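5'-tyrosyl-DNA phosphodiesterase (Caenorhabditis elegans, PDB 4FVA) belongs to the endonuclease/exonuclease/phosphatase family of the DNase I-like clan, whose members share a two-sheet alpha/beta sandwich, and carries a magnesium ion. Local coordinates at residues 139-144 with 160-165; 106-111 with 145-150; 121-126 with 149-154; 72-77 with 96-101. All coordinates share one frame; numbering follows the deposited sequence.

Contact 1 (139-144 with 160-165); sequences AQFGFC and VFFGGD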
loop_
_atom_site.group_PDB
_atom_site.type_symbol
_atom_site.label_atom_id
_atom_site.label_comp_id
_atom_site.label_asym_id
_atom_site.label_seq_id
_atom_site.Cartn_x
_atom_site.Cartn_y
_atom_site.Cartn_z
ATOM N N ALA A 139 -10.157 -15.040 -3.111
ATOM C CA ALA A 139 -11.500 -14.571 -2.780
ATOM C C ALA A 139 -11.473 -13.124 -2.301
ATOM O O ALA A 139 -12.339 -12.325 -2.651
ATOM C CB ALA A 139 -12.133 -15.470 -1.723
ATOM N N GLN A 140 -10.484 -12.796 -1.476
ATOM C CA GLN A 140 -10.358 -11.433 -0.968
ATOM C C GLN A 140 -10.139 -10.452 -2.118
ATOM O O GLN A 140 -10.772 -9.398 -2.163
ATOM C CB GLN A 140 -9.235 -11.352 0.068
ATOM C CG GLN A 140 -9.556 -12.105 1.360
ATOM C CD GLN A 140 -8.331 -12.323 2.238
ATOM O OE1 GLN A 140 -7.219 -11.905 1.895
ATOM N NE2 GLN A 140 -8.529 -13.001 3.373
ATOM N N PHE A 141 -9.232 -10.788 -3.032
ATOM C CA PHE A 141 -8.958 -9.920 -4.172
ATOM C C PHE A 141 -10.242 -9.659 -4.981
ATOM O O PHE A 141 -10.538 -8.515 -5.340
ATOM C CB PHE A 141 -7.865 -10.514 -5.058
ATOM C CG PHE A 141 -7.439 -9.606 -6.183
ATOM C CD1 PHE A 141 -6.428 -8.673 -5.991
ATOM C CD2 PHE A 141 -8.061 -9.675 -7.425
ATOM C CE1 PHE A 141 -6.037 -7.820 -7.023
ATOM C CE2 PHE A 141 -7.679 -8.829 -8.461
ATOM C CZ PHE A 141 -6.660 -7.904 -8.260
ATOM N N GLY A 142 -10.994 -10.729 -5.262
ATOM C CA GLY A 142 -12.252 -10.617 -5.988
ATOM C C GLY A 142 -13.211 -9.704 -5.248
ATOM O O GLY A 142 -13.814 -8.796 -5.832
ATOM N N PHE A 143 -13.308 -9.910 -3.942
ATOM C CA PHE A 143 -14.150 -9.088 -3.098
ATOM C C PHE A 143 -13.718 -7.635 -3.183
ATOM O O PHE A 143 -14.553 -6.734 -3.324
ATOM C CB PHE A 143 -14.085 -9.595 -1.653
ATOM C CG PHE A 143 -14.820 -8.738 -0.663
ATOM C CD1 PHE A 143 -16.166 -8.956 -0.390
ATOM C CD2 PHE A 143 -14.160 -7.709 0.005
ATOM C CE1 PHE A 143 -16.852 -8.149 0.529
ATOM C CE2 PHE A 143 -14.828 -6.905 0.928
ATOM C CZ PHE A 143 -16.174 -7.126 1.193
ATOM N N CYS A 144 -12.415 -7.392 -3.114
ATOM C CA CYS A 144 -11.938 -6.015 -3.190
ATOM C C CYS A 144 -12.308 -5.383 -4.528
ATOM O O CYS A 144 -12.748 -4.238 -4.581
ATOM C CB CYS A 144 -10.425 -5.941 -2.960
ATOM S SG CYS A 144 -9.940 -6.317 -1.260
ATOM N N VAL A 160 -10.191 6.644 -7.512
ATOM C CA VAL A 160 -10.193 5.489 -6.626
ATOM C C VAL A 160 -8.810 4.820 -6.661
ATOM O O VAL A 160 -8.312 4.449 -7.738
ATOM C CB VAL A 160 -11.291 4.469 -7.028
ATOM C CG1 VAL A 160 -11.288 3.287 -6.085
ATOM C CG2 VAL A 160 -12.671 5.130 -7.038
ATOM N N PHE A 161 -8.191 4.670 -5.490
ATOM C CA PHE A 161 -6.916 3.950 -5.380
ATOM C C PHE A 161 -7.087 2.695 -4.533
ATOM O O PHE A 161 -7.478 2.764 -3.357
ATOM C CB PHE A 161 -5.814 4.840 -4.773
ATOM C CG PHE A 161 -5.481 6.043 -5.620
ATOM C CD1 PHE A 161 -4.853 5.886 -6.843
ATOM C CD2 PHE A 161 -5.822 7.329 -5.198
ATOM C CE1 PHE A 161 -4.557 6.987 -7.641
ATOM C CE2 PHE A 161 -5.528 8.445 -5.988
ATOM C CZ PHE A 161 -4.890 8.268 -7.217
ATOM N N PHE A 162 -6.782 1.549 -5.124
ATOM C CA PHE A 162 -6.818 0.293 -4.377
ATOM C C PHE A 162 -5.495 -0.455 -4.445
ATOM O O PHE A 162 -4.941 -0.634 -5.533
ATOM C CB PHE A 162 -7.919 -0.621 -4.892
ATOM C CG PHE A 162 -7.750 -2.036 -4.447
ATOM C CD1 PHE A 162 -7.978 -2.395 -3.122
ATOM C CD2 PHE A 162 -7.306 -2.996 -5.334
ATOM C CE1 PHE A 162 -7.791 -3.711 -2.700
ATOM C CE2 PHE A 162 -7.122 -4.314 -4.925
ATOM C CZ PHE A 162 -7.362 -4.667 -3.602
ATOM N N GLY A 163 -4.992 -0.898 -3.289
ATOM C CA GLY A 163 -3.783 -1.700 -3.269
ATOM C C GLY A 163 -3.256 -2.008 -1.875
ATOM O O GLY A 163 -4.007 -2.030 -0.888
ATOM N N GLY A 164 -1.951 -2.243 -1.809
ATOM C CA GLY A 164 -1.283 -2.626 -0.588
ATOM C C GLY A 164 -0.414 -3.827 -0.869
ATOM O O GLY A 164 0.067 -4.029 -1.996
ATOM N N ASP A 165 -0.227 -4.648 0.154
ATOM C CA ASP A 165 0.477 -5.904 -0.014
ATOM C C ASP A 165 -0.553 -6.948 -0.372
ATOM O O ASP A 165 -1.271 -7.428 0.501
ATOM C CB ASP A 165 1.205 -6.301 1.268
ATOM C CG ASP A 165 1.991 -7.599 1.113
ATOM O OD1 ASP A 165 1.870 -8.252 0.051
ATOM O OD2 ASP A 165 2.716 -7.974 2.059
#

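Contact 2 (106-111 with 145-150); sequences RTLQIL and MDKVRE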
loop_
_atom_site.group_PDB
_atom_site.type_symbol
_atom_site.label_atom_id
_atom_site.label_comp_id
_atom_site.label_asym_id
_atom_site.label_seq_id
_atom_site.Cartn_x
_atom_site.Cartn_y
_atom_site.Cartn_z
ATOM N N ARG A 106 -7.144 -9.871 8.654
ATOM C CA ARG A 106 -6.964 -9.002 7.499
ATOM C C ARG A 106 -8.242 -8.250 7.179
ATOM O O ARG A 106 -9.357 -8.765 7.385
ATOM C CB ARG A 106 -6.457 -9.800 6.293
ATOM C CG ARG A 106 -5.166 -10.576 6.575
ATOM C CD ARG A 106 -4.030 -9.671 7.098
ATOM N NE ARG A 106 -2.876 -10.468 7.532
ATOM C CZ ARG A 106 -1.974 -10.975 6.697
ATOM N NH1 ARG A 106 -2.095 -10.748 5.394
ATOM N NH2 ARG A 106 -0.954 -11.702 7.157
ATOM N N THR A 107 -8.076 -7.039 6.641
ATOM C CA THR A 107 -9.170 -6.103 6.491
ATOM C C THR A 107 -9.045 -5.342 5.180
ATOM O O THR A 107 -7.959 -5.247 4.591
ATOM C CB THR A 107 -9.142 -5.051 7.629
ATOM O OG1 THR A 107 -7.857 -4.397 7.625
ATOM C CG2 THR A 107 -9.358 -5.713 9.005
ATOM N N LEU A 108 -10.154 -4.765 4.743
ATOM C CA LEU A 108 -10.101 -3.775 3.673
ATOM C C LEU A 108 -10.361 -2.457 4.359
ATOM O O LEU A 108 -11.462 -2.215 4.868
ATOM C CB LEU A 108 -11.162 -4.059 2.612
ATOM C CG LEU A 108 -11.235 -3.095 1.428
ATOM C CD1 LEU A 108 -9.880 -3.011 0.761
ATOM C CD2 LEU A 108 -12.280 -3.598 0.432
ATOM N N GLN A 109 -9.333 -1.617 4.398
ATOM C CA GLN A 109 -9.411 -0.319 5.067
ATOM C C GLN A 109 -9.760 0.738 4.032
ATOM O O GLN A 109 -9.018 0.928 3.064
ATOM C CB GLN A 109 -8.078 0.022 5.746
ATOM C CG GLN A 109 -8.071 1.370 6.490
ATOM C CD GLN A 109 -6.723 1.691 7.092
ATOM O OE1 GLN A 109 -5.698 1.173 6.635
ATOM N NE2 GLN A 109 -6.707 2.555 8.115
ATOM N N ILE A 110 -10.881 1.430 4.231
ATOM C CA ILE A 110 -11.361 2.383 3.233
ATOM C C ILE A 110 -11.441 3.772 3.820
ATOM O O ILE A 110 -12.124 3.984 4.828
ATOM C CB ILE A 110 -12.749 1.978 2.674
ATOM C CG1 ILE A 110 -12.669 0.599 2.019
ATOM C CG2 ILE A 110 -13.226 2.963 1.614
ATOM C CD1 ILE A 110 -14.046 0.031 1.604
ATOM N N LEU A 111 -10.712 4.713 3.223
ATOM C CA LEU A 111 -10.837 6.105 3.637
ATOM C C LEU A 111 -11.393 6.872 2.450
ATOM O O LEU A 111 -10.805 6.881 1.363
ATOM C CB LEU A 111 -9.488 6.691 4.071
ATOM C CG LEU A 111 -9.501 8.023 4.839
ATOM C CD1 LEU A 111 -10.024 7.814 6.273
ATOM C CD2 LEU A 111 -8.120 8.689 4.868
ATOM N N MET A 145 -12.142 -6.135 -5.609
ATOM C CA MET A 145 -12.459 -5.596 -6.934
ATOM C C MET A 145 -13.960 -5.299 -7.086
ATOM O O MET A 145 -14.352 -4.302 -7.696
ATOM C CB MET A 145 -11.934 -6.521 -8.042
ATOM C CG MET A 145 -10.418 -6.373 -8.327
ATOM S SD MET A 145 -9.936 -4.653 -8.668
ATOM C CE MET A 145 -8.158 -4.787 -8.857
ATOM N N ASP A 146 -14.798 -6.142 -6.500
ATOM C CA ASP A 146 -16.228 -5.888 -6.519
ATOM C C ASP A 146 -16.549 -4.590 -5.804
ATOM O O ASP A 146 -17.398 -3.810 -6.245
ATOM C CB ASP A 146 -16.995 -7.050 -5.888
ATOM C CG ASP A 146 -16.987 -8.303 -6.760
ATOM O OD1 ASP A 146 -16.737 -8.190 -7.974
ATOM O OD2 ASP A 146 -17.253 -9.400 -6.228
ATOM N N LYS A 147 -15.865 -4.361 -4.689
ATOM C CA LYS A 147 -16.056 -3.151 -3.919
ATOM C C LYS A 147 -15.625 -1.926 -4.717
ATOM O O LYS A 147 -16.320 -0.904 -4.728
ATOM C CB LYS A 147 -15.291 -3.250 -2.598
ATOM C CG LYS A 147 -15.471 -2.058 -1.664
ATOM C CD LYS A 147 -16.938 -1.833 -1.328
ATOM C CE LYS A 147 -17.105 -0.819 -0.204
ATOM N NZ LYS A 147 -16.452 0.494 -0.498
ATOM N N VAL A 148 -14.476 -2.031 -5.380
ATOM C CA VAL A 148 -13.996 -0.980 -6.280
ATOM C C VAL A 148 -14.979 -0.722 -7.417
ATOM O O VAL A 148 -15.296 0.425 -7.719
ATOM C CB VAL A 148 -12.590 -1.323 -6.852
ATOM C CG1 VAL A 148 -12.214 -0.408 -8.025
ATOM C CG2 VAL A 148 -11.533 -1.234 -5.751
ATOM N N ARG A 149 -15.474 -1.795 -8.034
ATOM C CA ARG A 149 -16.437 -1.665 -9.127
ATOM C C ARG A 149 -17.652 -0.867 -8.641
ATOM O O ARG A 149 -18.103 0.058 -9.308
ATOM C CB ARG A 149 -16.865 -3.054 -9.627
ATOM C CG ARG A 149 -17.478 -3.097 -11.025
ATOM C CD ARG A 149 -17.700 -4.547 -11.480
ATOM N NE ARG A 149 -16.485 -5.354 -11.378
ATOM C CZ ARG A 149 -16.304 -6.306 -10.461
ATOM N NH1 ARG A 149 -15.168 -6.996 -10.411
ATOM N NH2 ARG A 149 -17.271 -6.576 -9.590
ATOM N N GLU A 150 -18.187 -1.238 -7.476
ATOM C CA GLU A 150 -19.318 -0.517 -6.878
ATOM C C GLU A 150 -19.012 0.962 -6.581
ATOM O O GLU A 150 -19.800 1.844 -6.918
ATOM C CB GLU A 150 -19.774 -1.222 -5.601
ATOM C CG GLU A 150 -20.957 -0.567 -4.924
ATOM C CD GLU A 150 -21.434 -1.347 -3.715
ATOM O OE1 GLU A 150 -20.579 -1.829 -2.939
ATOM O OE2 GLU A 150 -22.666 -1.484 -3.547
#

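Contact 3 (121-126 with 149-154); sequences FLLNTH and REIIAQ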
loop_
_atom_site.group_PDB
_atom_site.type_symbol
_atom_site.label_atom_id
_atom_site.label_comp_id
_atom_site.label_asym_id
_atom_site.label_seq_id
_atom_site.Cartn_x
_atom_site.Cartn_y
_atom_site.Cartn_z
ATOM N N PHE A 121 -11.381 7.898 -3.086
ATOM C CA PHE A 121 -11.526 6.692 -2.267
ATOM C C PHE A 121 -10.178 5.989 -2.165
ATOM O O PHE A 121 -9.511 5.760 -3.178
ATOM C CB PHE A 121 -12.582 5.737 -2.847
ATOM C CG PHE A 121 -13.999 6.244 -2.720
ATOM C CD1 PHE A 121 -14.506 7.168 -3.627
ATOM C CD2 PHE A 121 -14.832 5.761 -1.706
ATOM C CE1 PHE A 121 -15.828 7.637 -3.510
ATOM C CE2 PHE A 121 -16.144 6.204 -1.582
ATOM C CZ PHE A 121 -16.644 7.151 -2.488
ATOM N N LEU A 122 -9.784 5.660 -0.939
ATOM C CA LEU A 122 -8.518 4.988 -0.681
ATOM C C LEU A 122 -8.839 3.643 -0.064
ATOM O O LEU A 122 -9.483 3.588 0.986
ATOM C CB LEU A 122 -7.658 5.810 0.289
ATOM C CG LEU A 122 -7.361 7.253 -0.147
ATOM C CD1 LEU A 122 -6.488 8.002 0.868
ATOM C CD2 LEU A 122 -6.713 7.226 -1.523
ATOM N N LEU A 123 -8.393 2.569 -0.710
ATOM C CA LEU A 123 -8.617 1.215 -0.215
ATOM C C LEU A 123 -7.284 0.487 -0.034
ATOM O O LEU A 123 -6.580 0.209 -1.006
ATOM C CB LEU A 123 -9.521 0.438 -1.173
ATOM C CG LEU A 123 -10.933 0.999 -1.406
ATOM C CD1 LEU A 123 -10.940 2.115 -2.451
ATOM C CD2 LEU A 123 -11.884 -0.123 -1.798
ATOM N N ASN A 124 -6.954 0.195 1.221
ATOM C CA ASN A 124 -5.677 -0.389 1.603
ATOM C C ASN A 124 -5.906 -1.752 2.241
ATOM O O ASN A 124 -6.748 -1.893 3.150
ATOM C CB ASN A 124 -4.969 0.559 2.591
ATOM C CG ASN A 124 -3.595 0.065 3.020
ATOM O OD1 ASN A 124 -2.964 -0.734 2.331
ATOM N ND2 ASN A 124 -3.122 0.547 4.181
ATOM N N THR A 125 -5.157 -2.753 1.785
ATOM C CA THR A 125 -5.325 -4.092 2.320
ATOM C C THR A 125 -4.015 -4.841 2.381
ATOM O O THR A 125 -3.039 -4.467 1.746
ATOM C CB THR A 125 -6.355 -4.929 1.517
ATOM O OG1 THR A 125 -6.685 -6.117 2.252
ATOM C CG2 THR A 125 -5.773 -5.321 0.149
ATOM N N HIS A 126 -4.010 -5.896 3.179
ATOM C CA HIS A 126 -2.895 -6.822 3.252
ATOM C C HIS A 126 -3.511 -8.206 3.081
ATOM O O HIS A 126 -3.989 -8.782 4.056
ATOM C CB HIS A 126 -2.227 -6.708 4.625
ATOM C CG HIS A 126 -1.032 -7.596 4.803
ATOM N ND1 HIS A 126 -0.401 -7.752 6.016
ATOM C CD2 HIS A 126 -0.369 -8.389 3.922
ATOM C CE1 HIS A 126 0.610 -8.598 5.879
ATOM N NE2 HIS A 126 0.654 -8.995 4.621
ATOM N N ARG A 149 -15.474 -1.795 -8.034
ATOM C CA ARG A 149 -16.437 -1.665 -9.127
ATOM C C ARG A 149 -17.652 -0.867 -8.641
ATOM O O ARG A 149 -18.103 0.058 -9.308
ATOM C CB ARG A 149 -16.865 -3.054 -9.627
ATOM C CG ARG A 149 -17.478 -3.097 -11.025
ATOM C CD ARG A 149 -17.700 -4.547 -11.480
ATOM N NE ARG A 149 -16.485 -5.354 -11.378
ATOM C CZ ARG A 149 -16.304 -6.306 -10.461
ATOM N NH1 ARG A 149 -15.168 -6.996 -10.411
ATOM N NH2 ARG A 149 -17.271 -6.576 -9.590
ATOM N N GLU A 150 -18.187 -1.238 -7.476
ATOM C CA GLU A 150 -19.318 -0.517 -6.878
ATOM C C GLU A 150 -19.012 0.962 -6.581
ATOM O O GLU A 150 -19.800 1.844 -6.918
ATOM C CB GLU A 150 -19.774 -1.222 -5.601
ATOM C CG GLU A 150 -20.957 -0.567 -4.924
ATOM C CD GLU A 150 -21.434 -1.347 -3.715
ATOM O OE1 GLU A 150 -20.579 -1.829 -2.939
ATOM O OE2 GLU A 150 -22.666 -1.484 -3.547
ATOM N N ILE A 151 -17.870 1.237 -5.952
ATOM C CA ILE A 151 -17.508 2.617 -5.621
ATOM C C ILE A 151 -17.467 3.460 -6.887
ATOM O O ILE A 151 -17.962 4.587 -6.912
ATOM C CB ILE A 151 -16.154 2.677 -4.867
ATOM C CG1 ILE A 151 -16.354 2.212 -3.420
ATOM C CG2 ILE A 151 -15.556 4.109 -4.862
ATOM C CD1 ILE A 151 -15.060 2.055 -2.629
ATOM N N ILE A 152 -16.851 2.914 -7.929
ATOM C CA ILE A 152 -16.742 3.592 -9.217
ATOM C C ILE A 152 -18.127 3.897 -9.810
ATOM O O ILE A 152 -18.386 5.000 -10.275
ATOM C CB ILE A 152 -15.934 2.729 -10.197
ATOM C CG1 ILE A 152 -14.465 2.658 -9.763
ATOM C CG2 ILE A 152 -16.100 3.233 -11.617
ATOM C CD1 ILE A 152 -13.657 1.586 -10.506
ATOM N N ALA A 153 -19.006 2.902 -9.785
ATOM C CA ALA A 153 -20.391 3.054 -10.242
ATOM C C ALA A 153 -21.152 4.110 -9.435
ATOM O O ALA A 153 -21.958 4.860 -9.988
ATOM C CB ALA A 153 -21.119 1.711 -10.192
ATOM N N GLN A 154 -20.896 4.171 -8.130
ATOM C CA GLN A 154 -21.599 5.118 -7.262
ATOM C C GLN A 154 -21.007 6.517 -7.293
ATOM O O GLN A 154 -21.621 7.463 -6.810
ATOM C CB GLN A 154 -21.599 4.621 -5.805
ATOM C CG GLN A 154 -22.409 3.353 -5.524
ATOM C CD GLN A 154 -22.213 2.850 -4.089
ATOM O OE1 GLN A 154 -21.197 3.140 -3.452
ATOM N NE2 GLN A 154 -23.173 2.081 -3.591
#

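Contact 4 (72-77 with 96-101); sequences YSNKGC and VIHFQN. With EDO (1,2-ethanediol), chain E.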
loop_
_atom_site.group_PDB
_atom_site.type_symbol
_atom_site.label_atom_id
_atom_site.label_comp_id
_atom_site.label_asym_id
_atom_site.label_seq_id
_atom_site.Cartn_x
_atom_site.Cartn_y
_atom_site.Cartn_z
ATOM N N TYR A 72 -5.506 4.326 11.475
ATOM C CA TYR A 72 -5.098 2.941 11.703
ATOM C C TYR A 72 -6.290 2.017 11.538
ATOM O O TYR A 72 -7.378 2.330 12.006
ATOM C CB TYR A 72 -4.479 2.769 13.102
ATOM C CG TYR A 72 -3.188 3.545 13.315
ATOM C CD1 TYR A 72 -2.021 3.181 12.644
ATOM C CD2 TYR A 72 -3.127 4.615 14.198
ATOM C CE1 TYR A 72 -0.848 3.869 12.825
ATOM C CE2 TYR A 72 -1.951 5.321 14.381
ATOM C CZ TYR A 72 -0.815 4.937 13.693
ATOM O OH TYR A 72 0.366 5.625 13.869
ATOM N N SER A 73 -6.086 0.873 10.897
ATOM C CA SER A 73 -7.197 -0.027 10.629
ATOM C C SER A 73 -7.723 -0.659 11.911
ATOM O O SER A 73 -8.932 -0.827 12.082
ATOM C CB SER A 73 -6.785 -1.143 9.665
ATOM O OG SER A 73 -5.826 -2.023 10.264
ATOM N N ASN A 74 -6.815 -0.993 12.823
ATOM C CA ASN A 74 -7.169 -1.858 13.947
ATOM C C ASN A 74 -6.094 -1.812 15.025
ATOM O O ASN A 74 -5.558 -2.852 15.420
ATOM C CB ASN A 74 -7.310 -3.300 13.432
ATOM C CG ASN A 74 -8.072 -4.202 14.386
ATOM O OD1 ASN A 74 -8.756 -3.730 15.293
ATOM N ND2 ASN A 74 -7.945 -5.513 14.189
ATOM N N LYS A 75 -5.791 -0.608 15.499
ATOM C CA LYS A 75 -4.700 -0.407 16.442
ATOM C C LYS A 75 -4.916 -1.259 17.691
ATOM O O LYS A 75 -6.053 -1.422 18.149
ATOM C CB LYS A 75 -4.558 1.079 16.796
ATOM C CG LYS A 75 -3.226 1.430 17.443
ATOM C CD LYS A 75 -2.956 2.932 17.422
ATOM C CE LYS A 75 -1.530 3.243 17.878
ATOM N NZ LYS A 75 -1.259 2.743 19.263
ATOM N N GLY A 76 -3.831 -1.819 18.227
ATOM C CA GLY A 76 -3.926 -2.703 19.380
ATOM C C GLY A 76 -3.996 -4.187 19.027
ATOM O O GLY A 76 -3.752 -5.047 19.875
ATOM N N CYS A 77 -4.352 -4.496 17.782
ATOM C CA CYS A 77 -4.285 -5.871 17.282
ATOM C C CYS A 77 -2.814 -6.252 17.090
ATOM O O CYS A 77 -1.940 -5.378 17.141
ATOM C CB CYS A 77 -5.066 -5.974 15.968
ATOM S SG CYS A 77 -5.077 -7.587 15.115
ATOM N N VAL A 96 -13.556 0.010 8.075
ATOM C CA VAL A 96 -12.645 -1.111 8.111
ATOM C C VAL A 96 -13.471 -2.358 7.961
ATOM O O VAL A 96 -14.199 -2.739 8.877
ATOM C CB VAL A 96 -11.850 -1.169 9.450
ATOM C CG1 VAL A 96 -10.993 -2.447 9.534
ATOM C CG2 VAL A 96 -11.012 0.085 9.635
ATOM N N ILE A 97 -13.321 -3.027 6.827
ATOM C CA ILE A 97 -14.065 -4.254 6.604
ATOM C C ILE A 97 -13.175 -5.435 6.911
ATOM O O ILE A 97 -12.121 -5.610 6.277
ATOM C CB ILE A 97 -14.525 -4.383 5.147
ATOM C CG1 ILE A 97 -15.324 -3.145 4.724
ATOM C CG2 ILE A 97 -15.327 -5.679 4.963
ATOM C CD1 ILE A 97 -15.669 -3.140 3.251
ATOM N N HIS A 98 -13.596 -6.249 7.877
ATOM C CA HIS A 98 -12.867 -7.474 8.218
ATOM C C HIS A 98 -13.213 -8.607 7.256
ATOM O O HIS A 98 -14.384 -8.950 7.086
ATOM C CB HIS A 98 -13.155 -7.871 9.673
ATOM C CG HIS A 98 -12.526 -6.959 10.682
ATOM N ND1 HIS A 98 -12.950 -5.661 10.890
ATOM C CD2 HIS A 98 -11.521 -7.168 11.569
ATOM C CE1 HIS A 98 -12.215 -5.102 11.835
ATOM N NE2 HIS A 98 -11.343 -5.997 12.270
ATOM N N PHE A 99 -12.199 -9.162 6.589
ATOM C CA PHE A 99 -12.425 -10.292 5.705
ATOM C C PHE A 99 -12.933 -11.459 6.541
ATOM O O PHE A 99 -12.267 -11.908 7.480
ATOM C CB PHE A 99 -11.154 -10.689 4.957
ATOM C CG PHE A 99 -10.634 -9.631 4.019
ATOM C CD1 PHE A 99 -11.501 -8.904 3.219
ATOM C CD2 PHE A 99 -9.268 -9.410 3.895
ATOM C CE1 PHE A 99 -11.017 -7.945 2.333
ATOM C CE2 PHE A 99 -8.770 -8.448 3.015
ATOM C CZ PHE A 99 -9.646 -7.719 2.233
ATOM N N GLN A 100 -14.115 -11.944 6.195
ATOM C CA GLN A 100 -14.777 -13.013 6.936
ATOM C C GLN A 100 -13.970 -14.314 6.886
ATOM O O GLN A 100 -13.911 -15.055 7.868
ATOM C CB GLN A 100 -16.198 -13.183 6.382
ATOM C CG GLN A 100 -17.084 -11.960 6.723
ATOM C CD GLN A 100 -18.518 -12.042 6.197
ATOM O OE1 GLN A 100 -18.839 -12.863 5.335
ATOM N NE2 GLN A 100 -19.371 -11.148 6.682
ATOM N N ASN A 101 -13.323 -14.568 5.750
ATOM C CA ASN A 101 -12.564 -15.798 5.541
ATOM C C ASN A 101 -11.111 -15.727 6.017
ATOM O O ASN A 101 -10.324 -16.635 5.744
ATOM C CB ASN A 101 -12.566 -16.163 4.057
ATOM C CG ASN A 101 -11.624 -15.283 3.244
ATOM O OD1 ASN A 101 -11.100 -14.280 3.749
ATOM N ND2 ASN A 101 -11.424 -15.632 1.980
HETATM C C1 EDO E . -14.192 -12.558 2.288
HETATM O O1 EDO E . -14.463 -12.840 0.904
HETATM C C2 EDO E . -15.011 -11.332 2.713
HETATM O O2 EDO E . -15.093 -11.235 4.142
#

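Contact 1 (139-144 with 160-165)
Cys-144 and Phe-162 mark the closest approach of the two backbones, with CA atoms 8.2 Å apart. Residues 139-144 are a length of helix 134-154. Residues 160-163 belong to strand 159-163, and the chain turns a corner at Gly-164. The CB of both Cys-144 and Phe-162 points at the opposite segment, and Phe-162 supplies all of the strand's share of the contact. Its CG lies anti to the backbone N (chi1 163°), which sends the ring out toward the helix. The far end of the ring does the touching. Cys-144 CB sits 3.4 Å from Phe-162 CZ and almost as near CE1. The sulfur of Cys-144 lies 4.7 Å from the centroid of the Phe-162 ring. It approaches obliquely, 61° off the ring normal, in a sulfur-aromatic contact. Phe-141 comes from one turn earlier. Its CE1 meets the edge of the Phe-162 ring, 4.2 Å from CE2. All three side chains are buried. Met-145 and Val-148, further along the helix, and Leu-123 and Tyr-219, on the neighbouring strands, also touch Phe-162. The ring is thus packed between the helix and the strands. The contact joins the helix to the second strand of a beta-alpha-beta unit, made of strand 118-126, helix 134-154 and strand 159-163.

Contact 2 (106-111 with 145-150)
Leu-108 and Ile-110 meet the helix through Lys-147 alone, in side-chain packing that is close where Lys-147 NZ meets Ile-110 CD1. The CB atoms of all three residues point across the gap. Leu-108 CD2 lies 4.1 Å from Lys-147 CG, and the two side chains cross obliquely. Ile-110 and Lys-147 reach toward each other tip to tip. Ile-110 CD1 is 3.7 Å from Lys-147 CE and 3.2 Å from its NZ. The lysine chain bends at chi2 (57°) and chi4 (56°), which turns its end to meet the tip of Ile-110. The charged pairs do not cross to the strand. Asp-146 OD1 and Arg-149 NH2 form a salt bridge within the helix, at a doubtful 2.3 Å, and Asp-146 OD2 pairs with Arg-175 beyond it. On the sheet side, Leu-123 touches both Leu-108 and Ile-110. Alternate residues of strand 107-115 face helix 134-154, and Lys-147 covers them. This is the usual helix-on-sheet layer of an alpha/beta sandwich, the architecture of the DNase I-like fold.

Contact 3 (121-126 with 149-154)
Ile-151 lays its CG2 methyl over one face of the Phe-121 ring. The methyl stands 3.3 Å above the ring plane, over the centre, and 14° off the ring normal. This is a CH-pi contact. Its closest ring atom is Phe-121 CG, 3.4 Å from Ile-151 CG2. The two branches of the isoleucine divide the work. CG2 is anti to the backbone N and meets the aromatic face. CG1 is anti to the carbonyl carbon (chi1 -75°) and carries CD1 on to Leu-123. There the side chains come tip to tip, with Ile-151 CD1 3.9 Å from Leu-123 CD2. The same CD1 also lies 3.8 Å from Phe-121 CD2. Phe-121 and Leu-123 share one face of strand 118-126, while Leu-122 CB between them points away, and its side chain touches strands 47-53 and 80-86. Ile-151 also touches Val-160 of strand 159-163. The last turns of helix 134-154 therefore rest across two neighbouring parallel strands, 118-126 and 159-163, with strand 107-115 on the other side of 118-126.

Contact 4 (72-77 with 96-101)
Val-96 puts its CG2 methyl 3.3 Å from the backbone O of Ser-73. This meeting and one between Asn-74 and His-98 make up the contact. Asn-74 ND2 stands at the edge of the His-98 ring, near its plane, 3.9 Å from NE2. The amide and ring planes are 84° apart. With its CG anti to the backbone N (chi1 -162°), Asn-74 extends toward the histidine. Further out, Asn-74 O accepts a hydrogen bond from the backbone N of Cys-77, closing a type II beta turn. Ser-73 is held by Thr-81, whose backbone N bonds to Ser-73 OG. Thr-107 of the adjoining strand touches both Val-96 and His-98. Beyond strand 90-98, a 1,2-ethanediol, probably from the crystallisation liquor, lies beside Phe-99 and Gln-100. Gln-100 N donates to its O2, but the modelled 2.4 Å is doubtfully short. This surface contact sets the turn between strands 68-72 and 80-86 of one sheet against the end of strand 90-98 of the other, at a rim of the two-sheet sandwich.

In the fold
Contacts 1, 2 and 3 follow one another along helix 134-154, with centres 5 to 8 Å apart; contacts 2 and 3 share Arg-149 and Glu-150. Each joins the helix to a different strand of the seven-stranded sheet: 159-163, 107-115 and 118-126. Strand 118-126 lies between the other two, and Leu-123 N bonds to Phe-161 O. The helix thus lies over part of one face of this sheet. Contact 4 comes first along the chain. It lies 12 to 16 Å away and reaches the other sheet through the loop after strand 68-72. Gln-140 NE2 bonds to Asn-101 OD1, linking contacts 1 and 4. Together the contacts tie an outer helix, one sheet and a rim loop into the sandwich.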